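Local structure of beta-galactosidase (Trichoderma reesei, 3OG2) at residues S44-P49 with I321-G326; N499-S504 with S523-V528; A599-A604 with K623-G628; R679-N684 with Y706-G711; V387-Q392 with A421-K426. The protein probably catalyses the hydrolysis of terminal non-reducing beta-D-galactose residues in beta-D-galactosides. All blocks are in the same frame, centred on the assembly; numbering follows the deposited sequence. Where two conformers were deposited one is given.

Contact 1: S44-P49 with I321-G326; sequences SGEVHP and IYMTFG
Glu46 and Tyr322 meet where the TIM barrel closes, with its strand 38-47 running parallel to strand 318-321. The backbone seam is firm: Ile321 N gives to Ser44 O, and Glu46 N reaches Ile321 O at 2.9 Å. Thr324 OG1 grips that same Ile321 O from the other face of the carbonyl plane, 3.0 Å away. The peptide bond before Met323 is cis, and past it Glu46 O collects both Thr324 N and Phe325 N.

The side chains pack tightly around Glu46, whose CG lies 3.5 Å from Tyr322 CD2 and also touches Met323 SD. With CG anti to the backbone N (chi1 -168°) and the chain bent at chi2, the carboxylate swings round to His48: OE2 accepts a hydrogen bond from His48 NE2 on its anti lone pair, 2.8 Å away and in the ring plane. Arg114 makes a salt bridge to OE2, while Ser74 and Asn320 hold OE1. Met323 CE sits over the centre of the His48 ring, a CH-pi contact. Tyr76 and Glu122, which bind galactose, adjoin His48 and Tyr322 respectively, consistent with a second-shell role for this cluster.

The other flank is looser. Val47 CG1 comes no nearer than 4.2 Å to Phe325 CD2, at the ring edge, and a water bridges the two segments, accepting from His48 N at 2.8 Å and donating to Phe325 O at 2.7 Å.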
# COMPACT_ATOMS: atom_id res chain seq x y z
N SER A 44 7.47 -5.13 9.61
CA SER A 44 6.67 -5.56 8.47
C SER A 44 6.16 -4.40 7.66
O SER A 44 5.93 -3.33 8.25
CB SER A 44 5.49 -6.37 9.06
OG SER A 44 4.62 -6.82 8.01
N GLY A 45 5.96 -4.65 6.39
CA GLY A 45 5.37 -3.63 5.52
C GLY A 45 4.10 -4.17 4.88
O GLY A 45 4.12 -5.32 4.43
N GLU A 46 3.09 -3.37 4.71
CA GLU A 46 1.86 -3.81 4.08
C GLU A 46 1.96 -3.71 2.54
O GLU A 46 2.35 -2.65 2.03
CB GLU A 46 0.68 -2.92 4.53
CG GLU A 46 -0.64 -3.51 4.12
CD GLU A 46 -1.26 -4.49 5.07
OE1 GLU A 46 -0.69 -4.81 6.16
OE2 GLU A 46 -2.38 -5.00 4.74
N VAL A 47 1.57 -4.80 1.89
CA VAL A 47 1.53 -4.92 0.41
C VAL A 47 0.27 -5.70 0.06
O VAL A 47 0.02 -6.71 0.68
CB VAL A 47 2.75 -5.67 -0.13
CG1 VAL A 47 2.65 -5.87 -1.65
CG2 VAL A 47 4.05 -4.96 0.25
N HIS A 48 -0.48 -5.23 -0.93
CA HIS A 48 -1.73 -5.93 -1.27
C HIS A 48 -1.57 -6.54 -2.64
O HIS A 48 -1.47 -5.82 -3.62
CB HIS A 48 -2.91 -4.97 -1.30
CG HIS A 48 -3.19 -4.43 0.09
ND1 HIS A 48 -3.98 -3.37 0.32
CD2 HIS A 48 -2.73 -4.92 1.29
CE1 HIS A 48 -4.00 -3.18 1.66
NE2 HIS A 48 -3.25 -4.09 2.26
N PRO A 49 -1.48 -7.87 -2.75
CA PRO A 49 -1.14 -8.50 -4.04
C PRO A 49 -2.13 -8.11 -5.12
O PRO A 49 -1.75 -7.97 -6.29
CB PRO A 49 -1.16 -10.00 -3.75
CG PRO A 49 -1.77 -10.17 -2.42
CD PRO A 49 -1.58 -8.86 -1.66
N ILE A 321 3.81 -1.51 8.95
CA ILE A 321 3.57 -0.18 8.39
C ILE A 321 2.58 -0.24 7.25
O ILE A 321 2.81 -0.87 6.21
CB ILE A 321 4.91 0.42 7.87
CG1 ILE A 321 6.00 0.47 8.98
CG2 ILE A 321 4.69 1.80 7.23
CD1 ILE A 321 5.49 1.13 10.28
N TYR A 322 1.38 0.39 7.47
CA TYR A 322 0.27 0.36 6.51
C TYR A 322 0.25 1.74 5.87
O TYR A 322 -0.08 2.69 6.62
CB TYR A 322 -1.04 0.04 7.28
CG TYR A 322 -2.19 -0.14 6.32
CD1 TYR A 322 -2.78 0.91 5.61
CD2 TYR A 322 -2.73 -1.42 6.07
CE1 TYR A 322 -3.82 0.74 4.75
CE2 TYR A 322 -3.79 -1.63 5.18
CZ TYR A 322 -4.32 -0.55 4.53
OH TYR A 322 -5.33 -0.74 3.62
N MET A 323 0.38 1.93 4.57
CA MET A 323 0.92 0.99 3.59
C MET A 323 2.45 1.17 3.49
O MET A 323 2.96 2.26 3.78
CB MET A 323 0.37 1.31 2.20
CG MET A 323 -1.16 1.11 2.06
SD MET A 323 -1.70 -0.57 2.42
CE MET A 323 -1.03 -1.46 1.02
N THR A 324 3.13 0.14 3.02
CA THR A 324 4.53 0.30 2.60
C THR A 324 4.62 0.42 1.09
O THR A 324 5.35 1.27 0.61
CB THR A 324 5.37 -0.84 3.19
OG1 THR A 324 5.35 -0.69 4.64
CG2 THR A 324 6.82 -0.76 2.77
N PHE A 325 3.87 -0.38 0.36
CA PHE A 325 3.68 -0.20 -1.08
C PHE A 325 2.16 -0.24 -1.30
O PHE A 325 1.57 -1.28 -0.94
CB PHE A 325 4.40 -1.27 -1.90
CG PHE A 325 3.91 -1.25 -3.35
CD1 PHE A 325 4.25 -0.22 -4.20
CD2 PHE A 325 3.10 -2.30 -3.80
CE1 PHE A 325 3.78 -0.21 -5.52
CE2 PHE A 325 2.64 -2.28 -5.12
CZ PHE A 325 3.00 -1.24 -5.97
N GLY A 326 1.54 0.78 -1.86
CA GLY A 326 0.12 0.84 -2.01
C GLY A 326 -0.40 0.28 -3.31
O GLY A 326 -1.43 -0.39 -3.35
O HOH W 1 -0.18 -2.81 -2.26

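Contact 2: N499-S504 with S523-V528; sequences NPFGSS and SNLTVV
Leu525 lies alongside Asn499, the two side chains pointing the same way, with Leu525 CB 3.7 Å from Asn499 CG. The backbones come close as well: Asn499 CA makes a CA-H...O contact of 3.2 Å with Leu525 O, and Pro500 CD rests near the same oxygen. The second apolar cluster gathers round Val527. With CG1 anti to the backbone N (chi1 -177°), its CG2 branch is left turned to the other loop, 3.7 Å from Phe501 CE2 and also meeting Pro500 CD, while Leu525 CD1 comes to the edge of the Phe501 ring at CD2. Pro500 CG lies over the centre of one face of that ring, so the proline and the phenylalanine make a single unit against Val527.

No direct hydrogen bond joins the segments; a water does the work, accepting from Asn499 N at 2.9 Å and donating to Asn524 O and to Thr526 OG1. This is the place where strands 492-497 and 527-532, antiparallel neighbours in a sheet of domain 2, part into loops, and Val497 and Val527 are joined by a backbone hydrogen bond there.

Each loop is shaped by an Asx turn. Asn499 OD1 takes Phe501 N at 2.9 Å, the donor standing above the amide carbonyl plane, and a type II' beta turn follows from Phe501 to Ser504. Asn524 OD1 is gripped more fully: Thr526 N lies in its carbonyl plane at 2.8 Å, Thr526 OG1 approaches from above that plane, and Thr522 OG1 bonds to it as well.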
# COMPACT_ATOMS: atom_id res chain seq x y z
N ASN A 499 37.41 -1.35 26.84
CA ASN A 499 38.74 -1.75 26.33
C ASN A 499 38.71 -2.67 25.12
O ASN A 499 38.37 -3.85 25.20
CB ASN A 499 39.49 -2.47 27.46
CG ASN A 499 40.86 -2.92 27.00
OD1 ASN A 499 41.36 -2.70 25.89
ND2 ASN A 499 41.48 -3.58 27.97
N PRO A 500 38.97 -2.07 23.96
CA PRO A 500 38.89 -2.83 22.71
C PRO A 500 40.19 -3.48 22.28
O PRO A 500 40.30 -4.00 21.14
CB PRO A 500 38.50 -1.71 21.72
CG PRO A 500 39.25 -0.50 22.21
CD PRO A 500 39.22 -0.64 23.73
N PHE A 501 41.19 -3.47 23.12
CA PHE A 501 42.56 -3.82 22.70
C PHE A 501 43.01 -5.19 23.12
O PHE A 501 44.16 -5.55 22.88
CB PHE A 501 43.56 -2.80 23.31
CG PHE A 501 43.25 -1.42 22.77
CD1 PHE A 501 43.27 -1.17 21.39
CD2 PHE A 501 42.92 -0.42 23.68
CE1 PHE A 501 42.96 0.11 20.88
CE2 PHE A 501 42.64 0.84 23.18
CZ PHE A 501 42.66 1.09 21.82
N GLY A 502 42.11 -5.94 23.75
CA GLY A 502 42.44 -7.27 24.23
C GLY A 502 43.34 -7.25 25.45
O GLY A 502 43.20 -6.42 26.34
N SER A 503 44.29 -8.19 25.49
CA SER A 503 45.30 -8.16 26.51
C SER A 503 46.35 -7.13 26.18
O SER A 503 47.42 -7.11 26.80
CB SER A 503 45.95 -9.55 26.59
OG SER A 503 46.25 -9.97 25.25
N SER A 504 46.18 -6.26 25.18
CA SER A 504 47.33 -5.42 24.84
C SER A 504 47.38 -4.13 25.64
O SER A 504 46.42 -3.37 25.70
CB SER A 504 47.38 -5.04 23.36
OG SER A 504 48.49 -4.16 23.18
N SER A 523 42.29 5.53 32.00
CA SER A 523 43.30 4.60 32.50
C SER A 523 42.88 3.15 32.32
O SER A 523 43.75 2.29 32.10
CB SER A 523 43.59 4.92 33.98
OG SER A 523 42.45 5.63 34.46
N ASN A 524 41.58 2.87 32.42
CA ASN A 524 41.13 1.50 32.20
C ASN A 524 40.94 1.16 30.74
O ASN A 524 40.41 0.09 30.36
CB ASN A 524 39.81 1.29 32.96
CG ASN A 524 38.67 2.13 32.43
OD1 ASN A 524 38.56 2.50 31.27
ND2 ASN A 524 37.77 2.47 33.36
N LEU A 525 41.32 2.07 29.85
CA LEU A 525 41.34 1.76 28.42
C LEU A 525 39.95 1.77 27.84
O LEU A 525 39.77 1.25 26.75
CB LEU A 525 42.03 0.42 28.10
CG LEU A 525 43.56 0.44 28.26
CD1 LEU A 525 44.22 -0.78 27.62
CD2 LEU A 525 44.11 1.74 27.67
N THR A 526 39.00 2.41 28.53
CA THR A 526 37.80 2.82 27.80
C THR A 526 38.14 3.96 26.84
O THR A 526 38.72 4.98 27.24
CB THR A 526 36.72 3.29 28.76
OG1 THR A 526 36.34 2.15 29.53
CG2 THR A 526 35.49 3.76 28.01
N VAL A 527 37.80 3.82 25.59
CA VAL A 527 38.12 4.81 24.59
C VAL A 527 36.90 5.69 24.34
O VAL A 527 35.81 5.17 24.01
CB VAL A 527 38.58 4.09 23.30
CG1 VAL A 527 38.98 5.19 22.30
CG2 VAL A 527 39.72 3.09 23.49
N VAL A 528 37.02 6.98 24.50
CA VAL A 528 35.94 7.91 24.30
C VAL A 528 36.20 8.74 23.06
O VAL A 528 37.28 9.32 22.91
CB VAL A 528 35.75 8.82 25.54
CG1 VAL A 528 34.55 9.72 25.35
CG2 VAL A 528 35.65 7.97 26.81
O HOH W 2 37.45 -0.31 29.59

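Contact 3: A599-A604 with K623-G628; sequences ALSVQA and KLAVNG
The Asn627 amide presents its edge to the backbone of Ala604 and is held there at both ends. OD1 receives Ala604 N on a lone pair in the carbonyl plane at 2.8 Å, and ND2 donates to Ala604 O, also at 2.8 Å and only 9° out of the amide plane. With CG set beside its own backbone N (chi1 -63°), the group is aimed along the neighbouring strand. The Gln603 amide lies against Asn627, tilted 45° to its plane; its NE2, 3.6 Å from Asn627 OD1, is bonded to Gly984 O instead. Cut back to an alanine, Asn627 would probably leave Ala604 N and O without these mates and let the end of the pairing fray.

In effect the asparagine takes over from a run of parallel strand pairing between 599-605 and 623-626, inside the mixed sheet of domain 3. Leu600 N to Lys623 O, Ala625 N to Leu600 O and Val602 N to Ala625 O lead up to it, and Asn627 N closes the run on Val602 O in a nearly straight bond of 2.8 Å.

The face carrying Leu600, Val602, Leu624 and Val626 is buried: Leu624 CD1 bridges Leu600 CD2 and Val602 CG2, each 4.1 Å away, and Leu624 reaches on to Trp641. On the other face Ala599 CB meets Lys623 CB at 3.9 Å, and a water donates to Val602 O and accepts from Gly628 N.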
# COMPACT_ATOMS: atom_id res chain seq x y z
N ALA A 599 33.83 -15.28 -6.00
CA ALA A 599 33.21 -14.03 -6.47
C ALA A 599 32.02 -13.61 -5.62
O ALA A 599 31.17 -14.39 -5.25
CB ALA A 599 32.79 -14.22 -7.92
N LEU A 600 32.00 -12.32 -5.32
CA LEU A 600 30.83 -11.70 -4.71
C LEU A 600 30.02 -11.03 -5.82
O LEU A 600 30.55 -10.18 -6.55
CB LEU A 600 31.27 -10.64 -3.72
CG LEU A 600 30.14 -9.79 -3.10
CD1 LEU A 600 29.28 -10.63 -2.17
CD2 LEU A 600 30.67 -8.57 -2.35
N SER A 601 28.76 -11.42 -5.96
CA SER A 601 27.87 -10.92 -7.00
C SER A 601 26.83 -10.03 -6.36
O SER A 601 26.15 -10.50 -5.43
CB SER A 601 27.23 -12.13 -7.68
OG SER A 601 26.36 -11.78 -8.73
N VAL A 602 26.67 -8.82 -6.80
CA VAL A 602 25.72 -7.87 -6.23
C VAL A 602 24.65 -7.57 -7.29
O VAL A 602 25.02 -7.29 -8.44
CB VAL A 602 26.47 -6.59 -5.86
CG1 VAL A 602 25.49 -5.60 -5.20
CG2 VAL A 602 27.66 -6.87 -4.95
N GLN A 603 23.40 -7.57 -6.88
CA GLN A 603 22.35 -7.04 -7.73
C GLN A 603 21.93 -5.67 -7.21
O GLN A 603 21.62 -5.59 -6.01
CB GLN A 603 21.15 -8.02 -7.74
CG GLN A 603 21.49 -9.37 -8.36
CD GLN A 603 21.90 -9.30 -9.83
OE1 GLN A 603 22.99 -9.82 -10.18
NE2 GLN A 603 21.07 -8.70 -10.69
N ALA A 604 21.93 -4.68 -8.06
CA ALA A 604 21.77 -3.30 -7.61
C ALA A 604 21.02 -2.47 -8.66
O ALA A 604 21.07 -2.84 -9.84
CB ALA A 604 23.13 -2.68 -7.40
N LYS A 623 36.89 -11.62 -6.28
CA LYS A 623 36.28 -11.08 -7.51
C LYS A 623 34.95 -10.42 -7.16
O LYS A 623 34.26 -10.84 -6.22
CB LYS A 623 36.11 -12.20 -8.55
CG LYS A 623 37.48 -12.69 -9.09
CD LYS A 623 37.18 -13.86 -10.02
CE LYS A 623 38.48 -14.51 -10.50
NZ LYS A 623 38.59 -14.51 -11.99
N LEU A 624 34.63 -9.42 -7.95
CA LEU A 624 33.38 -8.66 -7.81
C LEU A 624 32.58 -8.67 -9.11
O LEU A 624 33.15 -8.53 -10.19
CB LEU A 624 33.74 -7.24 -7.40
CG LEU A 624 32.50 -6.35 -7.18
CD1 LEU A 624 31.67 -6.82 -5.96
CD2 LEU A 624 32.97 -4.92 -7.02
N ALA A 625 31.28 -8.82 -8.99
CA ALA A 625 30.42 -8.58 -10.14
C ALA A 625 29.24 -7.72 -9.69
O ALA A 625 28.76 -7.90 -8.55
CB ALA A 625 29.88 -9.88 -10.74
N VAL A 626 28.76 -6.86 -10.57
CA VAL A 626 27.56 -6.04 -10.32
C VAL A 626 26.58 -6.31 -11.48
O VAL A 626 26.99 -6.13 -12.62
CB VAL A 626 27.88 -4.55 -10.13
CG1 VAL A 626 26.62 -3.71 -10.01
CG2 VAL A 626 28.79 -4.34 -8.90
N ASN A 627 25.41 -6.77 -11.20
CA ASN A 627 24.38 -7.04 -12.24
C ASN A 627 24.96 -7.89 -13.35
O ASN A 627 24.76 -7.65 -14.53
CB ASN A 627 23.78 -5.76 -12.79
CG ASN A 627 23.06 -5.01 -11.68
OD1 ASN A 627 22.76 -5.54 -10.64
ND2 ASN A 627 22.78 -3.72 -11.94
N GLY A 628 25.71 -8.90 -12.91
CA GLY A 628 26.20 -9.90 -13.86
C GLY A 628 27.47 -9.48 -14.58
O GLY A 628 27.91 -10.26 -15.43
O HOH W 3 26.20 -9.56 -10.20

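Contact 4: R679-N684 with Y706-G711; sequences RWPLAN and YGFHAG
Ala683, the centre of an inverse gamma turn, faces Tyr706 with the two CA atoms 7.8 Å apart, so the loops meet through the Tyr706 and Phe708 rings, with no hydrogen bond between the segments. Tyr706 does most of the touching. Its CG stands anti to the carbonyl carbon (chi1 -62°), sending the ring across to the turn, where CE2 comes within 3.4 Å of Leu682 O and CZ lies 4.0 Å from Ala683 CB. The phenol oxygen ends up 3.2 Å from Ala683 C and makes its hydrogen bonds just beyond the segments, with Ser700 O and Leu685 N. Alongside, Pro681 CG meets the edge of the Phe708 ring at CZ, 4.0 Å away.

Both loops precede strand 713-720 in a domain of the galactose-binding-like clan. The 679-684 loop runs beside edge strand 820-824, with backbone bonds joining Pro681 to Leu823 and Ala683 to Trp821, while Phe708 leans on Leu713. A phenylalanine in place of Tyr706 would probably leave Ser700 O and Leu685 N without their shared partner and the ring tip held by van der Waals contact alone. Between the two segments the contact is thus van der Waals, and its polar hold is passed to neighbouring backbone through one hydroxyl.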
# COMPACT_ATOMS: atom_id res chain seq x y z
N ARG A 679 -32.43 -7.94 -25.50
CA ARG A 679 -31.54 -8.84 -24.74
C ARG A 679 -31.28 -8.39 -23.33
O ARG A 679 -30.68 -9.10 -22.53
CB ARG A 679 -30.19 -8.95 -25.47
CG ARG A 679 -30.34 -9.61 -26.84
CD ARG A 679 -29.09 -9.38 -27.65
NE ARG A 679 -29.11 -9.97 -28.99
CZ ARG A 679 -29.55 -9.36 -30.08
NH1 ARG A 679 -30.08 -8.14 -30.01
NH2 ARG A 679 -29.46 -10.00 -31.23
N TRP A 680 -31.71 -7.16 -23.00
CA TRP A 680 -31.38 -6.62 -21.69
C TRP A 680 -32.18 -7.33 -20.59
O TRP A 680 -33.36 -7.64 -20.75
CB TRP A 680 -31.75 -5.13 -21.60
CG TRP A 680 -30.81 -4.21 -22.33
CD1 TRP A 680 -30.25 -4.37 -23.59
CD2 TRP A 680 -30.31 -2.97 -21.81
NE1 TRP A 680 -29.44 -3.27 -23.85
CE2 TRP A 680 -29.46 -2.41 -22.78
CE3 TRP A 680 -30.52 -2.29 -20.60
CZ2 TRP A 680 -28.80 -1.19 -22.59
CZ3 TRP A 680 -29.86 -1.09 -20.41
CH2 TRP A 680 -29.02 -0.55 -21.39
N PRO A 681 -31.55 -7.51 -19.44
CA PRO A 681 -32.28 -7.99 -18.25
C PRO A 681 -33.45 -7.10 -17.88
O PRO A 681 -33.37 -5.86 -17.91
CB PRO A 681 -31.22 -7.92 -17.13
CG PRO A 681 -29.94 -8.16 -17.90
CD PRO A 681 -30.12 -7.31 -19.14
N LEU A 682 -34.58 -7.73 -17.52
CA LEU A 682 -35.72 -6.98 -17.05
C LEU A 682 -35.53 -6.62 -15.60
O LEU A 682 -35.10 -7.45 -14.77
CB LEU A 682 -36.99 -7.85 -17.15
CG LEU A 682 -37.32 -8.37 -18.55
CD1 LEU A 682 -38.66 -9.11 -18.47
CD2 LEU A 682 -37.31 -7.21 -19.55
N ALA A 683 -35.84 -5.39 -15.23
CA ALA A 683 -35.78 -4.98 -13.81
C ALA A 683 -37.19 -5.20 -13.27
O ALA A 683 -37.93 -4.22 -13.19
CB ALA A 683 -35.37 -3.51 -13.65
N ASN A 684 -37.52 -6.46 -13.00
CA ASN A 684 -38.90 -6.76 -12.70
C ASN A 684 -39.03 -7.42 -11.33
O ASN A 684 -40.10 -8.00 -11.02
CB ASN A 684 -39.51 -7.66 -13.78
CG ASN A 684 -38.77 -8.98 -13.93
OD1 ASN A 684 -37.79 -9.26 -13.22
ND2 ASN A 684 -39.27 -9.78 -14.86
N TYR A 706 -29.54 -7.64 -9.21
CA TYR A 706 -29.55 -8.35 -10.49
C TYR A 706 -28.16 -8.86 -10.86
O TYR A 706 -27.94 -9.31 -12.00
CB TYR A 706 -30.06 -7.38 -11.57
CG TYR A 706 -31.48 -6.91 -11.30
CD1 TYR A 706 -31.71 -5.78 -10.53
CD2 TYR A 706 -32.55 -7.60 -11.83
CE1 TYR A 706 -33.01 -5.34 -10.28
CE2 TYR A 706 -33.87 -7.15 -11.58
CZ TYR A 706 -34.09 -6.03 -10.83
OH TYR A 706 -35.39 -5.62 -10.60
N GLY A 707 -27.23 -8.81 -9.89
CA GLY A 707 -25.91 -9.37 -10.16
C GLY A 707 -24.88 -8.40 -10.70
O GLY A 707 -23.80 -8.87 -11.14
N PHE A 708 -25.17 -7.09 -10.69
CA PHE A 708 -24.28 -6.09 -11.25
C PHE A 708 -23.62 -5.31 -10.11
O PHE A 708 -24.33 -4.52 -9.47
CB PHE A 708 -25.04 -5.13 -12.18
CG PHE A 708 -25.71 -5.87 -13.33
CD1 PHE A 708 -24.95 -6.57 -14.26
CD2 PHE A 708 -27.10 -5.82 -13.44
CE1 PHE A 708 -25.59 -7.21 -15.30
CE2 PHE A 708 -27.75 -6.48 -14.45
CZ PHE A 708 -26.97 -7.18 -15.39
N HIS A 709 -22.33 -5.52 -9.91
CA HIS A 709 -21.65 -4.96 -8.73
C HIS A 709 -20.56 -3.96 -9.06
O HIS A 709 -19.97 -3.40 -8.11
CB HIS A 709 -20.98 -6.11 -7.91
CG HIS A 709 -21.99 -7.19 -7.65
ND1 HIS A 709 -23.23 -6.92 -7.06
CD2 HIS A 709 -21.94 -8.50 -8.02
CE1 HIS A 709 -23.89 -8.09 -7.03
NE2 HIS A 709 -23.13 -9.05 -7.58
N ALA A 710 -20.26 -3.77 -10.33
CA ALA A 710 -19.04 -3.08 -10.74
C ALA A 710 -19.35 -2.02 -11.82
O ALA A 710 -20.00 -2.28 -12.83
CB ALA A 710 -18.05 -4.06 -11.35
N GLY A 711 -18.76 -0.84 -11.65
CA GLY A 711 -18.76 0.16 -12.71
C GLY A 711 -20.12 0.71 -13.04
O GLY A 711 -21.09 0.72 -12.25

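Contact 5: V387-Q392 with A421-K426; sequences VYSDSQ and ASYTVK
In domain 2, strand 421-427 forms the middle of a three-stranded antiparallel sheet, between 434-436 and 443-445, and the loop 387-392 runs past it in a roughly antiparallel sense where the strand is interrupted at Thr424. Tyr388 O receives Lys426 N at 2.8 Å, a straight bond at the hydrogen (167°) though the donor stands well above the carbonyl plane. Val425 CA crowds the same oxygen at 3.2 Å. The Tyr388 ring turns its edge to Lys426 O, with CD1 3.6 Å away, and also packs against Ile396 and Pro398 of strand 394-400.

One residue on, Ser389 OG donates to Thr424 O at 2.6 Å, meeting the oxygen almost head-on (174° at O). That serine is modelled in two conformers; in the one described OG is anti to the backbone N (chi1 172°), and the bond is certain for that copy alone. Ser391, likewise split, brings OG to 3.4 Å from Tyr423 CB, while the tyrosine ring leads away from the loop, against Leu443 and Leu445, and its hydroxyl bonds His453 NE2.

Water takes over where the chain atoms do not reach each other. A first molecule accepts from Ser391 N and Thr424 N and, in the same copy of Ser389, donates to its OG, so the Thr424 amide reaches the loop through this water. A second accepts from Asp390 N at 2.9 Å and is hydrogen-bonded to Thr424 OG1 at 2.7 Å.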
# COMPACT_ATOMS: atom_id res chain seq x y z
N VAL A 387 14.71 13.84 34.05
CA VAL A 387 15.28 12.75 34.83
C VAL A 387 16.58 12.23 34.23
O VAL A 387 17.59 12.03 34.92
CB VAL A 387 14.28 11.57 34.93
CG1 VAL A 387 14.89 10.32 35.53
CG2 VAL A 387 13.09 11.98 35.76
N TYR A 388 16.58 11.99 32.95
CA TYR A 388 17.76 11.50 32.21
C TYR A 388 18.44 12.66 31.51
O TYR A 388 19.42 12.42 30.80
CB TYR A 388 17.37 10.40 31.21
CG TYR A 388 16.89 9.16 31.91
CD1 TYR A 388 17.84 8.24 32.43
CD2 TYR A 388 15.55 8.88 32.12
CE1 TYR A 388 17.43 7.11 33.10
CE2 TYR A 388 15.11 7.75 32.78
CZ TYR A 388 16.07 6.87 33.26
OH TYR A 388 15.62 5.75 33.90
N SER A 389 17.96 13.87 31.71
CA SER A 389 18.65 15.09 31.28
C SER A 389 18.27 16.20 32.24
O SER A 389 17.17 16.15 32.81
CB SER A 389 18.25 15.40 29.84
OG SER A 389 18.72 16.64 29.41
N ASP A 390 19.13 17.17 32.40
CA ASP A 390 18.77 18.33 33.24
C ASP A 390 17.73 19.15 32.50
O ASP A 390 16.87 19.81 33.07
CB ASP A 390 20.05 19.11 33.51
CG ASP A 390 19.87 20.28 34.43
OD1 ASP A 390 19.20 20.17 35.49
OD2 ASP A 390 20.36 21.36 34.09
N SER A 391 17.80 19.14 31.17
CA SER A 391 16.86 19.78 30.28
C SER A 391 15.43 19.35 30.48
O SER A 391 15.21 18.14 30.42
CB SER A 391 17.15 19.35 28.82
OG SER A 391 18.28 20.02 28.30
N GLN A 392 14.47 20.24 30.66
CA GLN A 392 13.05 19.97 30.64
C GLN A 392 12.44 20.09 29.25
O GLN A 392 11.24 19.84 29.12
CB GLN A 392 12.39 20.99 31.59
CG GLN A 392 13.10 21.02 32.93
CD GLN A 392 13.37 19.57 33.36
OE1 GLN A 392 14.44 19.04 33.09
NE2 GLN A 392 12.36 19.01 34.01
N ALA A 421 16.92 22.04 20.07
CA ALA A 421 17.24 21.97 21.47
C ALA A 421 18.66 21.52 21.68
O ALA A 421 19.12 20.62 21.01
CB ALA A 421 16.28 20.96 22.10
N SER A 422 19.37 22.16 22.59
CA SER A 422 20.68 21.74 23.07
C SER A 422 20.51 21.04 24.40
O SER A 422 19.76 21.52 25.26
CB SER A 422 21.55 22.97 23.32
OG SER A 422 21.74 23.65 22.06
N TYR A 423 21.18 19.90 24.60
CA TYR A 423 20.97 19.15 25.82
C TYR A 423 22.19 18.28 26.11
O TYR A 423 23.08 18.12 25.26
CB TYR A 423 19.69 18.30 25.68
CG TYR A 423 19.76 17.13 24.74
CD1 TYR A 423 19.66 17.34 23.37
CD2 TYR A 423 19.91 15.81 25.18
CE1 TYR A 423 19.71 16.28 22.47
CE2 TYR A 423 19.95 14.74 24.30
CZ TYR A 423 19.85 14.99 22.94
OH TYR A 423 19.94 13.92 22.07
N THR A 424 22.17 17.72 27.32
CA THR A 424 23.06 16.67 27.70
C THR A 424 22.21 15.58 28.34
O THR A 424 21.04 15.84 28.67
CB THR A 424 24.16 17.14 28.69
OG1 THR A 424 23.46 17.51 29.87
CG2 THR A 424 24.95 18.34 28.14
N VAL A 425 22.78 14.38 28.49
CA VAL A 425 22.02 13.31 29.17
C VAL A 425 22.83 12.77 30.32
O VAL A 425 24.06 12.87 30.38
CB VAL A 425 21.62 12.15 28.22
CG1 VAL A 425 20.60 12.65 27.20
CG2 VAL A 425 22.84 11.62 27.53
N LYS A 426 22.15 12.17 31.28
CA LYS A 426 22.78 11.48 32.40
C LYS A 426 22.19 10.07 32.37
O LYS A 426 20.98 9.91 32.66
CB LYS A 426 22.54 12.21 33.73
CG LYS A 426 23.24 11.49 34.86
CD LYS A 426 23.20 12.25 36.19
CE LYS A 426 24.48 11.84 36.93
NZ LYS A 426 25.41 11.02 36.07
O HOH W 4 20.46 18.73 29.65
O HOH W 5 21.84 16.47 31.78
O HOH W 6 20.17 22.88 27.63
O HOH W 7 17.00 21.30 25.73

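From the N terminus, contact 1 opens first and closes the longest loop: some 270 residues carry the chain round the barrel and back to strand 38-47. The other four come afterwards, in series, without nesting or crossing. Contact 5 ties the loop before strand 394-400 to the three-stranded sheet of domain 2; contact 2 then closes a short excursion at a strand pair of the same domain, its centre about 28 Å from that of contact 5. Contact 3 joins parallel neighbours in the domain 3 sheet, and contact 4 joins two loops of a galactose-binding-like domain. Contacts 2 and 4 lie on opposite sides of the chain's centre, about 81 Å between centres, with contact 1 close to that centre.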